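Long-range contact in D-alanyl transferase DltD (Enterococcus faecium TX0133A04, PDB 6PFX), which probably transfers D-alanine to lipoteichoic acid during cell-wall biogenesis in this Gram-positive bacterium: residues Q38-G44 against Y67-G73. Sequence-based numbering, arbitrary orientation.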
loop_
_atom_site.group_PDB
_atom_site.type_symbol
_atom_site.label_atom_id
_atom_site.label_comp_id
_atom_site.label_asym_id
_atom_site.label_seq_id
_atom_site.Cartn_x
_atom_site.Cartn_y
_atom_site.Cartn_z
ATOM N N GLN A 38 -18.891 -5.100 4.074
ATOM C CA GLN A 38 -18.128 -5.230 5.310
ATOM C C GLN A 38 -16.627 -5.160 5.071
ATOM O O GLN A 38 -15.881 -4.801 5.985
ATOM C CB GLN A 38 -18.467 -6.537 6.022
ATOM C CG GLN A 38 -18.053 -7.779 5.258
ATOM C CD GLN A 38 -18.271 -9.060 6.043
ATOM O OE1 GLN A 38 -18.141 -9.085 7.267
ATOM N NE2 GLN A 38 -18.592 -10.137 5.335
ATOM N N TYR A 39 -16.158 -5.523 3.878
ATOM C CA TYR A 39 -14.724 -5.600 3.616
ATOM C C TYR A 39 -14.195 -4.272 3.093
ATOM O O TYR A 39 -14.621 -3.793 2.034
ATOM C CB TYR A 39 -14.393 -6.741 2.654
ATOM C CG TYR A 39 -14.452 -8.068 3.343
ATOM C CD1 TYR A 39 -13.497 -8.419 4.284
ATOM C CD2 TYR A 39 -15.469 -8.962 3.072
ATOM C CE1 TYR A 39 -13.558 -9.619 4.938
ATOM C CE2 TYR A 39 -15.534 -10.167 3.713
ATOM C CZ TYR A 39 -14.581 -10.492 4.652
ATOM O OH TYR A 39 -14.641 -11.698 5.306
ATOM N N ILE A 40 -13.256 -3.695 3.833
ATOM C CA ILE A 40 -12.634 -2.419 3.499
ATOM C C ILE A 40 -11.192 -2.702 3.070
ATOM O O ILE A 40 -10.420 -3.268 3.856
ATOM C CB ILE A 40 -12.679 -1.439 4.689
ATOM C CG1 ILE A 40 -14.128 -1.086 5.065
ATOM C CG2 ILE A 40 -11.811 -0.198 4.393
ATOM C CD1 ILE A 40 -14.980 -0.472 3.932
ATOM N N PRO A 41 -10.792 -2.341 1.850
ATOM C CA PRO A 41 -9.415 -2.657 1.434
ATOM C C PRO A 41 -8.406 -1.790 2.176
ATOM O O PRO A 41 -8.605 -0.583 2.339
ATOM C CB PRO A 41 -9.421 -2.375 -0.075
ATOM C CG PRO A 41 -10.479 -1.318 -0.242
ATOM C CD PRO A 41 -11.555 -1.672 0.772
ATOM N N PHE A 42 -7.357 -2.443 2.690
ATOM C CA PHE A 42 -6.192 -1.794 3.289
ATOM C C PHE A 42 -5.004 -2.097 2.376
ATOM O O PHE A 42 -4.561 -3.250 2.280
ATOM C CB PHE A 42 -5.902 -2.333 4.687
ATOM C CG PHE A 42 -6.737 -1.734 5.796
ATOM C CD1 PHE A 42 -8.123 -1.801 5.785
ATOM C CD2 PHE A 42 -6.106 -1.138 6.884
ATOM C CE1 PHE A 42 -8.872 -1.261 6.831
ATOM C CE2 PHE A 42 -6.833 -0.621 7.928
ATOM C CZ PHE A 42 -8.223 -0.682 7.914
ATOM N N PHE A 43 -4.517 -1.070 1.690
ATOM C CA PHE A 43 -3.376 -1.175 0.796
ATOM C C PHE A 43 -2.112 -0.750 1.525
ATOM O O PHE A 43 -2.128 0.147 2.373
ATOM C CB PHE A 43 -3.550 -0.278 -0.436
ATOM C CG PHE A 43 -4.681 -0.689 -1.339
ATOM C CD1 PHE A 43 -4.491 -1.650 -2.321
ATOM C CD2 PHE A 43 -5.935 -0.110 -1.214
ATOM C CE1 PHE A 43 -5.534 -2.031 -3.146
ATOM C CE2 PHE A 43 -6.974 -0.498 -2.029
ATOM C CZ PHE A 43 -6.770 -1.448 -3.003
ATOM N N GLY A 44 -1.005 -1.379 1.155
ATOM C CA GLY A 44 0.256 -1.055 1.781
ATOM C C GLY A 44 1.353 -2.020 1.394
ATOM O O GLY A 44 1.548 -2.297 0.209
ATOM N N TYR A 67 -16.896 -3.367 10.037
ATOM C CA TYR A 67 -16.064 -3.668 8.885
ATOM C C TYR A 67 -15.007 -4.685 9.293
ATOM O O TYR A 67 -14.698 -4.857 10.479
ATOM C CB TYR A 67 -15.357 -2.411 8.325
ATOM C CG TYR A 67 -14.371 -1.824 9.300
ATOM C CD1 TYR A 67 -14.784 -0.936 10.276
ATOM C CD2 TYR A 67 -13.030 -2.181 9.260
ATOM C CE1 TYR A 67 -13.897 -0.413 11.186
ATOM C CE2 TYR A 67 -12.142 -1.670 10.167
ATOM C CZ TYR A 67 -12.584 -0.790 11.136
ATOM O OH TYR A 67 -11.716 -0.247 12.062
ATOM N N ARG A 68 -14.429 -5.327 8.275
ATOM C CA ARG A 68 -13.221 -6.134 8.396
ATOM C C ARG A 68 -12.212 -5.692 7.354
ATOM O O ARG A 68 -12.539 -5.614 6.152
ATOM C CB ARG A 68 -13.603 -7.608 8.198
ATOM C CG ARG A 68 -12.449 -8.573 8.311
ATOM C CD ARG A 68 -12.891 -10.045 8.283
ATOM N NE ARG A 68 -13.652 -10.453 9.465
ATOM C CZ ARG A 68 -14.978 -10.565 9.512
ATOM N NH1 ARG A 68 -15.718 -10.298 8.446
ATOM N NH2 ARG A 68 -15.566 -10.949 10.636
ATOM N N PRO A 69 -10.977 -5.378 7.738
ATOM C CA PRO A 69 -9.971 -5.059 6.718
ATOM C C PRO A 69 -9.751 -6.249 5.793
ATOM O O PRO A 69 -9.764 -7.404 6.219
ATOM C CB PRO A 69 -8.711 -4.728 7.531
ATOM C CG PRO A 69 -9.216 -4.434 8.918
ATOM C CD PRO A 69 -10.440 -5.272 9.110
ATOM N N PHE A 70 -9.561 -5.957 4.513
ATOM C CA PHE A 70 -9.080 -6.940 3.549
ATOM C C PHE A 70 -7.673 -6.475 3.174
ATOM O O PHE A 70 -7.506 -5.410 2.568
ATOM C CB PHE A 70 -9.995 -7.050 2.336
ATOM C CG PHE A 70 -9.781 -8.309 1.568
ATOM C CD1 PHE A 70 -8.624 -8.483 0.833
ATOM C CD2 PHE A 70 -10.711 -9.333 1.607
ATOM C CE1 PHE A 70 -8.401 -9.661 0.125
ATOM C CE2 PHE A 70 -10.491 -10.517 0.925
ATOM C CZ PHE A 70 -9.339 -10.677 0.171
ATOM N N LEU A 71 -6.658 -7.222 3.593
ATOM C CA LEU A 71 -5.284 -6.749 3.478
ATOM C C LEU A 71 -4.752 -7.020 2.078
ATOM O O LEU A 71 -4.652 -8.177 1.652
ATOM C CB LEU A 71 -4.409 -7.432 4.523
ATOM C CG LEU A 71 -4.938 -7.406 5.955
ATOM C CD1 LEU A 71 -3.972 -8.119 6.870
ATOM C CD2 LEU A 71 -5.161 -5.977 6.434
ATOM N N LEU A 72 -4.370 -5.957 1.379
ATOM C CA LEU A 72 -3.937 -6.068 -0.005
ATOM C C LEU A 72 -2.496 -5.636 -0.229
ATOM O O LEU A 72 -2.018 -5.673 -1.369
ATOM C CB LEU A 72 -4.892 -5.297 -0.925
ATOM C CG LEU A 72 -6.296 -5.902 -1.063
ATOM C CD1 LEU A 72 -7.205 -4.956 -1.826
ATOM C CD2 LEU A 72 -6.247 -7.272 -1.742
ATOM N N GLY A 73 -1.791 -5.260 0.796
ATOM C CA GLY A 73 -0.357 -5.136 0.688
ATOM C C GLY A 73 0.370 -6.410 1.115
ATOM O O GLY A 73 -0.182 -7.243 1.835
#
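Ile40 and Phe42 turn both N-H and C=O toward the strand 68-71, and five backbone hydrogen bonds join the two parallel strands, whose axes approach to 4.4 Å at an angle of 42°. Ile40 N donates to Arg68 O and Ile40 O accepts from Phe70 N; Phe42 repeats the pattern with Phe70 O and Leu72 N, the bond from Phe42 N to Phe70 O (3.0 Å) being almost straight. Pro41 and Pro69, which have no N-H to give, fall at positions that need none within this pair. Tyr39 CA and Pro41 CA add CH···O contacts to the carbonyls of Arg68 and Phe70. The connection through helix 56-62 makes this a beta-alpha-beta unit at one border of the parallel sheet of an SGNH-hydrolase-like fold, with 68-71 as the outermost strand and 39-43 next to it.

On one face, Phe70 points the edge of its ring at the face of Tyr39 in an offset edge-to-face pair, centroids 5.9 Å apart. The aliphatic part of Arg68 runs alongside the same tyrosine, CD lying 3.4 Å from Tyr39 CE1; a bend at chi3 (-68°) then swings the guanidinium toward Gln38, where NH1 makes a weak bond to OE1 (3.0 Å). The amide of Gln38 is also held by Glu36, through NE2. The other face carries Pro69 CB over the ring of Phe42, 3.8 Å from its centroid, while Leu71 CD2 meets Phe42 CB. Helix 351-365 covers Ile40 and Phe42 there. Just past the end of strand 68-71, Leu72 CD1 packs 3.6 Å from Phe43 CE1 and also touches Pro41 CB.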